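Local atomic coordinates of putative TRAP PERIPLASMIC SOLUTE BINDING PROTEIN (Haemophilus influenzae, PDB entry 4PBQ), a protein that binds L-gulonate and probably serves as the periplasmic solute-binding component of a TRAP transport system. Residues A[31-34]-A[38-41]; A[101-106]-A[321-326]; A[105-110]-A[300-305]. All blocks are in the same frame, centred on the assembly; numbering follows the deposited sequence.

All three contacts are largely buried. Contact 1 lies on the opposite side of the chain's centre from contacts 2 and 3. Those two sit together, with their centres about 10 Å apart. Contacts 1 and 2 both reach L-gulonate, through Tyr32 and Glu104. Contact 3 stays back from it. Contacts 2 and 3 share Trp105 and Pro106, and their second segments come from the successive helices 316-326 and 292-312. The chemistry differs as well. Contact 1 is polar, with a histidine pair and a water. Contact 2 is wholly apolar across its segments. Contact 3 is mostly apolar, with a partly exposed tyrosine at its border.

Contact 1. Residues A[31-34]-A[38-41]. With 2UF (L-gulonate), chain D.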
loop_
_atom_site.group_PDB
_atom_site.type_symbol
_atom_site.label_atom_id
_atom_site.label_comp_id
_atom_site.label_asym_id
_atom_site.label_seq_id
_atom_site.Cartn_x
_atom_site.Cartn_y
_atom_site.Cartn_z
ATOM N N HIS A 31 3.677 -5.491 -10.340
ATOM C CA HIS A 31 3.452 -4.522 -9.272
ATOM C C HIS A 31 3.788 -3.114 -9.747
ATOM O O HIS A 31 4.323 -2.922 -10.847
ATOM C CB HIS A 31 4.206 -4.911 -8.002
ATOM C CG HIS A 31 5.686 -4.815 -8.108
ATOM N ND1 HIS A 31 6.396 -3.693 -7.739
ATOM C CD2 HIS A 31 6.602 -5.728 -8.514
ATOM C CE1 HIS A 31 7.687 -3.921 -7.909
ATOM N NE2 HIS A 31 7.832 -5.146 -8.382
ATOM N N TYR A 32 3.449 -2.123 -8.914
ATOM C CA TYR A 32 3.609 -0.720 -9.274
ATOM C C TYR A 32 4.857 -0.001 -8.762
ATOM O O TYR A 32 5.147 1.127 -9.187
ATOM C CB TYR A 32 2.374 0.071 -8.822
ATOM C CG TYR A 32 2.120 0.286 -7.342
ATOM C CD1 TYR A 32 2.850 1.220 -6.618
ATOM C CD2 TYR A 32 1.074 -0.377 -6.691
ATOM C CE1 TYR A 32 2.570 1.473 -5.288
ATOM C CE2 TYR A 32 0.791 -0.121 -5.345
ATOM C CZ TYR A 32 1.538 0.800 -4.661
ATOM O OH TYR A 32 1.245 1.062 -3.331
ATOM N N ASN A 33 5.559 -0.633 -7.828
ATOM C CA ASN A 33 6.788 -0.085 -7.280
ATOM C C ASN A 33 8.012 -0.233 -8.211
ATOM O O ASN A 33 7.971 -0.962 -9.201
ATOM C CB ASN A 33 7.042 -0.670 -5.875
ATOM C CG ASN A 33 6.275 0.087 -4.779
ATOM O OD1 ASN A 33 6.316 1.311 -4.717
ATOM N ND2 ASN A 33 5.606 -0.636 -3.925
ATOM N N SER A 34 9.075 0.516 -7.896
ATOM C CA SER A 34 10.337 0.474 -8.608
ATOM C C SER A 34 11.051 -0.860 -8.429
ATOM O O SER A 34 10.819 -1.571 -7.461
ATOM C CB SER A 34 11.233 1.589 -8.052
ATOM O OG SER A 34 12.566 1.409 -8.373
ATOM N N PRO A 38 12.068 -2.134 -1.750
ATOM C CA PRO A 38 12.296 -3.383 -0.985
ATOM C C PRO A 38 11.418 -4.584 -1.351
ATOM O O PRO A 38 11.870 -5.726 -1.279
ATOM C CB PRO A 38 12.040 -2.942 0.463
ATOM C CG PRO A 38 12.522 -1.503 0.471
ATOM C CD PRO A 38 12.018 -0.962 -0.867
ATOM N N SER A 39 10.170 -4.348 -1.717
ATOM C CA SER A 39 9.304 -5.418 -2.207
ATOM C C SER A 39 9.905 -6.125 -3.421
ATOM O O SER A 39 9.864 -7.357 -3.518
ATOM C CB SER A 39 7.879 -4.893 -2.523
ATOM O OG SER A 39 7.908 -3.913 -3.535
ATOM N N HIS A 40 10.490 -5.373 -4.343
ATOM C CA HIS A 40 11.021 -5.989 -5.544
ATOM C C HIS A 40 12.266 -6.779 -5.214
ATOM O O HIS A 40 12.430 -7.891 -5.690
ATOM C CB HIS A 40 11.386 -4.968 -6.615
ATOM C CG HIS A 40 11.700 -5.599 -7.936
ATOM N ND1 HIS A 40 10.726 -5.961 -8.832
ATOM C CD2 HIS A 40 12.872 -5.962 -8.501
ATOM C CE1 HIS A 40 11.275 -6.530 -9.891
ATOM N NE2 HIS A 40 12.580 -6.540 -9.713
ATOM N N ILE A 41 13.136 -6.178 -4.410
ATOM C CA ILE A 41 14.386 -6.819 -4.009
ATOM C C ILE A 41 14.085 -8.117 -3.278
ATOM O O ILE A 41 14.687 -9.150 -3.565
ATOM C CB ILE A 41 15.220 -5.869 -3.120
ATOM C CG1 ILE A 41 15.744 -4.689 -3.958
ATOM C CG2 ILE A 41 16.406 -6.577 -2.529
ATOM C CD1 ILE A 41 16.307 -3.547 -3.138
HETATM O O6A 2UF D . -1.442 4.844 -6.298
HETATM C C6 2UF D . -1.239 4.982 -5.084
HETATM O O6B 2UF D . -1.074 6.062 -4.498
HETATM C C5 2UF D . -1.130 3.688 -4.250
HETATM O O5 2UF D . -0.291 3.940 -3.143
HETATM C C4 2UF D . -2.522 3.233 -3.756
HETATM O O4 2UF D . -3.336 2.857 -4.879
HETATM C C3 2UF D . -2.367 2.054 -2.771
HETATM O O3 2UF D . -1.511 0.984 -3.299
HETATM C C2 2UF D . -3.732 1.449 -2.401
HETATM O O2 2UF D . -3.475 0.649 -1.263
HETATM C C1 2UF D . -4.760 2.544 -1.979
HETATM O O1 2UF D . -5.935 1.871 -1.499
HETATM O O HOH W 1 5.353 -3.529 -4.594
#
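His31 and His40 meet across the turn from strand 25-30 into helix 38-54. This is a strand-loop-helix connection of the solute-binding fold, and its loop also carries a ligand residue. The His31 side chain can be followed outward. CB leads to a ring whose CG sits between the backbone N and the carbonyl carbon (chi1 68°), which turns the imidazole toward the helix. ND1 faces back along its own loop and accepts a weak bond from the Asn33 N. CE1 is 3.8 Å from His40 ND1. CD2 is 4.1 Å from His40 ND1. NE2, at the tip, makes the main bond, 3.0 Å to His40 ND1 and nearly straight at 163°. Either nitrogen could be the donor. Each ring receives the other's nitrogen at its edge, near the plane. The rings touch rim to rim, their planes turned by 44°, so neither lies over the other's face. Pro65 packs against both histidines.

Around this pair, Ser34 O lies 3.5 Å from His40 CB. A water also joins the two segments. It accepts from Asn33 ND2 and is hydrogen-bonded to Ser39 OG, bridging two side chains that do not bond directly. Ser39 OG also bonds to His37 ND1. Asn33 ND2 has a further, weak partner in Asn144 OD1.

Tyr32 faces the pocket instead of the helix. Glu72, Glu104 and Arg167 are among the other residues that bind the same L-gulonate. The Tyr32 hydroxyl OH comes within 2.8 Å of ligand O3 and 3.3 Å of ligand O5.

Contact 2. Residues A[101-106]-A[321-326]; sequences GVWEWP and QKINEA. With 2UF (L-gulonate), chain D.
Ile323 brings the end of its side chain to Val102 and Trp103, and only carbon meets carbon there. Its CD1 lies 3.7 Å from Trp103 CZ3, at the six-membered end of the indole. The approach is oblique to the ring. Ile323 CG1 backs it up at 3.9 Å from the same CZ3. Ile323 CD1 also lies 4.0 Å from Val102 CG2, the two side chains running past each other in opposite directions. Ile323 has CG1 anti to the carbonyl carbon (chi1 -76°), and CD1 continues the chain outward into this meeting point.

The next shell sets these groups in place. Val102 CG1 sits over the centre of one face of the Trp103 ring, while its CG2 lies against a face of Trp105. Val102 is thus wedged between two indoles, and Trp105 in turn stacks with Phe309. The Trp103 ring also meets Tyr141 edge-to-face. Helices 112-119 and 122-129 pack around it through Val118, Leu119, Ala124 and Ile127.

Val102, Trp103 and Glu104 belong to a 3-10 segment that runs to 104 in the family 7 solute-binding fold; it packs on helix 316-326. Glu104 N bonds to Gly101 O within it. The Glu104 side chain extends into the binding pocket and does not touch the helix. Beyond CG the chain is stretched out (chi2 173°), which carries the carboxylate to the ligand. This carboxylate accepts two bonds from L-gulonate: ligand O1 to OE1 at 2.7 Å and ligand O2 to OE2 at 2.6 Å. OE2 has a second partner in Ser232 OG, which would help fix the rotation of the carboxylate.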
loop_
_atom_site.group_PDB
_atom_site.type_symbol
_atom_site.label_atom_id
_atom_site.label_comp_id
_atom_site.label_asym_id
_atom_site.label_seq_id
_atom_site.Cartn_x
_atom_site.Cartn_y
_atom_site.Cartn_z
ATOM N N GLY A 101 -10.322 -2.837 2.534
ATOM C CA GLY A 101 -9.666 -1.556 2.685
ATOM C C GLY A 101 -9.407 -1.116 4.127
ATOM O O GLY A 101 -8.849 -0.027 4.358
ATOM N N VAL A 102 -9.802 -1.951 5.089
ATOM C CA VAL A 102 -9.773 -1.565 6.497
ATOM C C VAL A 102 -8.374 -1.173 6.986
ATOM O O VAL A 102 -8.252 -0.303 7.841
ATOM C CB VAL A 102 -10.377 -2.668 7.409
ATOM C CG1 VAL A 102 -9.536 -3.937 7.398
ATOM C CG2 VAL A 102 -10.553 -2.156 8.829
ATOM N N TRP A 103 -7.325 -1.784 6.432
ATOM C CA TRP A 103 -5.967 -1.555 6.946
ATOM C C TRP A 103 -5.494 -0.131 6.716
ATOM O O TRP A 103 -4.589 0.302 7.402
ATOM C CB TRP A 103 -4.953 -2.544 6.325
ATOM C CG TRP A 103 -5.507 -3.913 6.273
ATOM C CD1 TRP A 103 -5.800 -4.650 5.154
ATOM C CD2 TRP A 103 -5.879 -4.727 7.395
ATOM N NE1 TRP A 103 -6.340 -5.862 5.518
ATOM C CE2 TRP A 103 -6.392 -5.929 6.889
ATOM C CE3 TRP A 103 -5.828 -4.552 8.785
ATOM C CZ2 TRP A 103 -6.854 -6.934 7.713
ATOM C CZ3 TRP A 103 -6.287 -5.572 9.600
ATOM C CH2 TRP A 103 -6.796 -6.731 9.068
ATOM N N GLU A 104 -6.100 0.561 5.746
ATOM C CA GLU A 104 -5.780 1.941 5.416
ATOM C C GLU A 104 -6.706 2.963 6.104
ATOM O O GLU A 104 -6.623 4.151 5.831
ATOM C CB GLU A 104 -5.795 2.140 3.900
ATOM C CG GLU A 104 -4.512 1.593 3.220
ATOM C CD GLU A 104 -4.562 1.628 1.691
ATOM O OE1 GLU A 104 -5.688 1.595 1.133
ATOM O OE2 GLU A 104 -3.478 1.755 1.059
ATOM N N TRP A 105 -7.548 2.530 7.034
ATOM C CA TRP A 105 -8.326 3.502 7.789
ATOM C C TRP A 105 -7.362 4.387 8.591
ATOM O O TRP A 105 -6.374 3.900 9.149
ATOM C CB TRP A 105 -9.352 2.806 8.676
ATOM C CG TRP A 105 -10.489 2.176 7.901
ATOM C CD1 TRP A 105 -10.627 2.122 6.540
ATOM C CD2 TRP A 105 -11.604 1.478 8.444
ATOM N NE1 TRP A 105 -11.782 1.440 6.209
ATOM C CE2 TRP A 105 -12.393 1.034 7.361
ATOM C CE3 TRP A 105 -12.024 1.187 9.745
ATOM C CZ2 TRP A 105 -13.578 0.331 7.547
ATOM C CZ3 TRP A 105 -13.204 0.493 9.920
ATOM C CH2 TRP A 105 -13.967 0.079 8.830
ATOM N N PRO A 106 -7.645 5.696 8.674
ATOM C CA PRO A 106 -6.645 6.620 9.246
ATOM C C PRO A 106 -6.336 6.368 10.720
ATOM O O PRO A 106 -7.231 6.073 11.516
ATOM C CB PRO A 106 -7.292 7.995 9.040
ATOM C CG PRO A 106 -8.128 7.806 7.829
ATOM C CD PRO A 106 -8.721 6.429 7.989
ATOM N N GLN A 321 -12.474 -3.686 16.860
ATOM C CA GLN A 321 -12.227 -4.269 18.173
ATOM C C GLN A 321 -11.156 -5.361 18.102
ATOM O O GLN A 321 -10.250 -5.404 18.926
ATOM C CB GLN A 321 -13.513 -4.847 18.762
ATOM C CG GLN A 321 -13.265 -5.734 19.982
ATOM C CD GLN A 321 -14.545 -6.127 20.701
ATOM O OE1 GLN A 321 -15.644 -5.669 20.358
ATOM N NE2 GLN A 321 -14.407 -6.980 21.708
ATOM N N LYS A 322 -11.251 -6.238 17.113
ATOM C CA LYS A 322 -10.282 -7.323 17.003
ATOM C C LYS A 322 -8.903 -6.798 16.622
ATOM O O LYS A 322 -7.882 -7.342 17.044
ATOM C CB LYS A 322 -10.752 -8.365 15.989
ATOM C CG LYS A 322 -12.013 -9.117 16.432
ATOM C CD LYS A 322 -12.229 -10.368 15.599
ATOM C CE LYS A 322 -13.650 -10.891 15.723
ATOM N NZ LYS A 322 -14.189 -10.734 17.089
ATOM N N ILE A 323 -8.879 -5.755 15.803
ATOM C CA ILE A 323 -7.622 -5.126 15.412
ATOM C C ILE A 323 -6.944 -4.527 16.651
ATOM O O ILE A 323 -5.750 -4.730 16.891
ATOM C CB ILE A 323 -7.872 -4.055 14.337
ATOM C CG1 ILE A 323 -8.137 -4.740 12.985
ATOM C CG2 ILE A 323 -6.683 -3.111 14.241
ATOM C CD1 ILE A 323 -8.606 -3.807 11.881
ATOM N N ASN A 324 -7.719 -3.822 17.460
ATOM C CA ASN A 324 -7.192 -3.262 18.696
ATOM C C ASN A 324 -6.723 -4.348 19.672
ATOM O O ASN A 324 -5.686 -4.201 20.307
ATOM C CB ASN A 324 -8.218 -2.325 19.344
ATOM C CG ASN A 324 -8.301 -0.984 18.630
ATOM O OD1 ASN A 324 -7.335 -0.549 18.008
ATOM N ND2 ASN A 324 -9.451 -0.330 18.714
ATOM N N GLU A 325 -7.460 -5.449 19.763
ATOM C CA GLU A 325 -7.057 -6.563 20.620
ATOM C C GLU A 325 -5.740 -7.223 20.169
ATOM O O GLU A 325 -5.013 -7.780 20.989
ATOM C CB GLU A 325 -8.189 -7.584 20.698
ATOM C CG GLU A 325 -9.403 -7.019 21.432
ATOM C CD GLU A 325 -10.653 -7.886 21.338
ATOM O OE1 GLU A 325 -10.725 -8.769 20.451
ATOM O OE2 GLU A 325 -11.571 -7.673 22.165
ATOM N N ALA A 326 -5.434 -7.149 18.875
ATOM C CA ALA A 326 -4.203 -7.734 18.342
ATOM C C ALA A 326 -2.974 -6.846 18.541
ATOM O O ALA A 326 -1.843 -7.306 18.370
ATOM C CB ALA A 326 -4.371 -8.047 16.858
HETATM O O6A 2UF D . -1.442 4.844 -6.298
HETATM C C6 2UF D . -1.239 4.982 -5.084
HETATM O O6B 2UF D . -1.074 6.062 -4.498
HETATM C C5 2UF D . -1.130 3.688 -4.250
HETATM O O5 2UF D . -0.291 3.940 -3.143
HETATM C C4 2UF D . -2.522 3.233 -3.756
HETATM O O4 2UF D . -3.336 2.857 -4.879
HETATM C C3 2UF D . -2.367 2.054 -2.771
HETATM O O3 2UF D . -1.511 0.984 -3.299
HETATM C C2 2UF D . -3.732 1.449 -2.401
HETATM O O2 2UF D . -3.475 0.649 -1.263
HETATM C C1 2UF D . -4.760 2.544 -1.979
HETATM O O1 2UF D . -5.935 1.871 -1.499
#

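Contact 3. Residues A[105-110]-A[300-305]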
loop_
_atom_site.group_PDB
_atom_site.type_symbol
_atom_site.label_atom_id
_atom_site.label_comp_id
_atom_site.label_asym_id
_atom_site.label_seq_id
_atom_site.Cartn_x
_atom_site.Cartn_y
_atom_site.Cartn_z
ATOM N N TRP A 105 -7.548 2.530 7.034
ATOM C CA TRP A 105 -8.326 3.502 7.789
ATOM C C TRP A 105 -7.362 4.387 8.591
ATOM O O TRP A 105 -6.374 3.900 9.149
ATOM C CB TRP A 105 -9.352 2.806 8.676
ATOM C CG TRP A 105 -10.489 2.176 7.901
ATOM C CD1 TRP A 105 -10.627 2.122 6.540
ATOM C CD2 TRP A 105 -11.604 1.478 8.444
ATOM N NE1 TRP A 105 -11.782 1.440 6.209
ATOM C CE2 TRP A 105 -12.393 1.034 7.361
ATOM C CE3 TRP A 105 -12.024 1.187 9.745
ATOM C CZ2 TRP A 105 -13.578 0.331 7.547
ATOM C CZ3 TRP A 105 -13.204 0.493 9.920
ATOM C CH2 TRP A 105 -13.967 0.079 8.830
ATOM N N PRO A 106 -7.645 5.696 8.674
ATOM C CA PRO A 106 -6.645 6.620 9.246
ATOM C C PRO A 106 -6.336 6.368 10.720
ATOM O O PRO A 106 -7.231 6.073 11.516
ATOM C CB PRO A 106 -7.292 7.995 9.040
ATOM C CG PRO A 106 -8.128 7.806 7.829
ATOM C CD PRO A 106 -8.721 6.429 7.989
ATOM N N TYR A 107 -5.058 6.433 11.071
ATOM C CA TYR A 107 -4.614 6.318 12.465
ATOM C C TYR A 107 -4.951 4.961 13.135
ATOM O O TYR A 107 -5.063 4.850 14.356
ATOM C CB TYR A 107 -5.097 7.552 13.274
ATOM C CG TYR A 107 -4.696 8.842 12.581
ATOM C CD1 TYR A 107 -3.369 9.230 12.526
ATOM C CD2 TYR A 107 -5.635 9.642 11.938
ATOM C CE1 TYR A 107 -2.958 10.382 11.837
ATOM C CE2 TYR A 107 -5.249 10.782 11.250
ATOM C CZ TYR A 107 -3.916 11.173 11.214
ATOM O OH TYR A 107 -3.529 12.318 10.552
ATOM N N LEU A 108 -5.058 3.918 12.316
ATOM C CA LEU A 108 -5.314 2.576 12.813
ATOM C C LEU A 108 -4.096 2.007 13.545
ATOM O O LEU A 108 -4.250 1.310 14.552
ATOM C CB LEU A 108 -5.712 1.662 11.650
ATOM C CG LEU A 108 -6.338 0.314 11.990
ATOM C CD1 LEU A 108 -7.652 0.479 12.742
ATOM C CD2 LEU A 108 -6.537 -0.469 10.694
ATOM N N PHE A 109 -2.895 2.323 13.049
ATOM C CA PHE A 109 -1.641 1.778 13.584
ATOM C C PHE A 109 -0.685 2.868 14.040
ATOM O O PHE A 109 -0.487 3.830 13.309
ATOM C CB PHE A 109 -0.899 0.981 12.514
ATOM C CG PHE A 109 -1.699 -0.105 11.882
ATOM C CD1 PHE A 109 -2.458 -0.986 12.640
ATOM C CD2 PHE A 109 -1.661 -0.277 10.514
ATOM C CE1 PHE A 109 -3.182 -1.999 12.041
ATOM C CE2 PHE A 109 -2.386 -1.304 9.903
ATOM C CZ PHE A 109 -3.143 -2.161 10.666
ATOM N N LYS A 110 -0.043 2.668 15.202
ATOM C CA LYS A 110 0.836 3.689 15.802
ATOM C C LYS A 110 2.229 3.789 15.171
ATOM O O LYS A 110 2.841 4.861 15.188
ATOM C CB LYS A 110 0.953 3.486 17.327
ATOM C CG LYS A 110 1.974 2.447 17.783
ATOM C CD LYS A 110 1.946 2.277 19.321
ATOM C CE LYS A 110 3.272 1.738 19.853
ATOM N NZ LYS A 110 3.235 0.284 20.089
ATOM N N ASN A 300 -8.456 14.442 14.942
ATOM C CA ASN A 300 -9.833 14.747 15.277
ATOM C C ASN A 300 -10.691 14.837 14.021
ATOM O O ASN A 300 -11.830 14.355 13.998
ATOM C CB ASN A 300 -9.903 16.047 16.084
ATOM C CG ASN A 300 -9.393 15.875 17.497
ATOM O OD1 ASN A 300 -9.346 14.758 18.011
ATOM N ND2 ASN A 300 -9.015 16.978 18.138
ATOM N N ALA A 301 -10.138 15.443 12.974
ATOM C CA ALA A 301 -10.876 15.621 11.720
ATOM C C ALA A 301 -11.199 14.269 11.060
ATOM O O ALA A 301 -12.183 14.146 10.344
ATOM C CB ALA A 301 -10.073 16.495 10.753
ATOM N N SER A 302 -10.361 13.269 11.301
ATOM C CA SER A 302 -10.553 11.963 10.671
ATOM C C SER A 302 -11.693 11.163 11.301
ATOM O O SER A 302 -12.150 10.203 10.711
ATOM C CB SER A 302 -9.257 11.136 10.695
ATOM O OG SER A 302 -8.962 10.662 11.991
ATOM N N LYS A 303 -12.155 11.558 12.484
ATOM C CA LYS A 303 -13.157 10.774 13.190
ATOM C C LYS A 303 -14.450 10.661 12.378
ATOM O O LYS A 303 -15.157 9.667 12.461
ATOM C CB LYS A 303 -13.422 11.381 14.560
ATOM C CG LYS A 303 -14.575 10.774 15.315
ATOM C CD LYS A 303 -14.197 9.492 15.995
ATOM C CE LYS A 303 -14.915 9.379 17.325
ATOM N NZ LYS A 303 -16.369 9.688 17.201
ATOM N N VAL A 304 -14.757 11.676 11.583
ATOM C CA VAL A 304 -15.972 11.638 10.771
ATOM C C VAL A 304 -15.983 10.391 9.860
ATOM O O VAL A 304 -17.044 9.838 9.561
ATOM C CB VAL A 304 -16.103 12.925 9.933
ATOM C CG1 VAL A 304 -15.069 12.930 8.808
ATOM C CG2 VAL A 304 -17.513 13.085 9.386
ATOM N N LEU A 305 -14.807 9.920 9.456
ATOM C CA LEU A 305 -14.726 8.753 8.580
ATOM C C LEU A 305 -15.208 7.520 9.327
ATOM O O LEU A 305 -15.966 6.717 8.785
ATOM C CB LEU A 305 -13.311 8.534 8.062
ATOM C CG LEU A 305 -12.689 9.722 7.322
ATOM C CD1 LEU A 305 -11.216 9.453 7.115
ATOM C CD2 LEU A 305 -13.394 9.942 6.015
#
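A type II beta turn, Trp105 to Leu108, rests against helix 292-312 of the solute-binding fold, and Pro106 and Tyr107 at its corners make the contact. Pro106 is the more buried of the two. Its CG lies 3.6 Å from Leu305 CD1, and its CD lies 4.0 Å from the same methyl. The proline ring and the leucine side chain cross at about a right angle, and CD1 is the leucine branch that touches. Pro106 CB also lies 4.1 Å from Ser302 CB. The proline therefore spans one turn of helix, from Ser302 to Leu305. The helix is kinked here. Leu305 N bonds to Ser302 O, three residues back.

Tyr107, third residue of the turn, has a positive phi (62°), unlike the other three, as a type II turn expects there. Its side chain points to the same helix. The ring puts its edge to Ser302. CD2 is 3.5 Å from Ser302 OG and CE2 is 3.8 Å from it, with OG near the ring plane. The hydrogen bond of Ser302 OG goes to Val299 O, within its own helix. The tyrosine lies at the partly exposed border of the contact.

Outside the two segments, Tyr306 OH bonds to Pro106 O and so ties the turn to the same helix. Trp177 of helix 172-180 also packs on Pro106. The Pro106 side chain is about 11 Å from L-gulonate, so it does not touch the ligand. The turn's own closing bond, Leu108 N to Trp105 O, is weak and spans 3.4 Å.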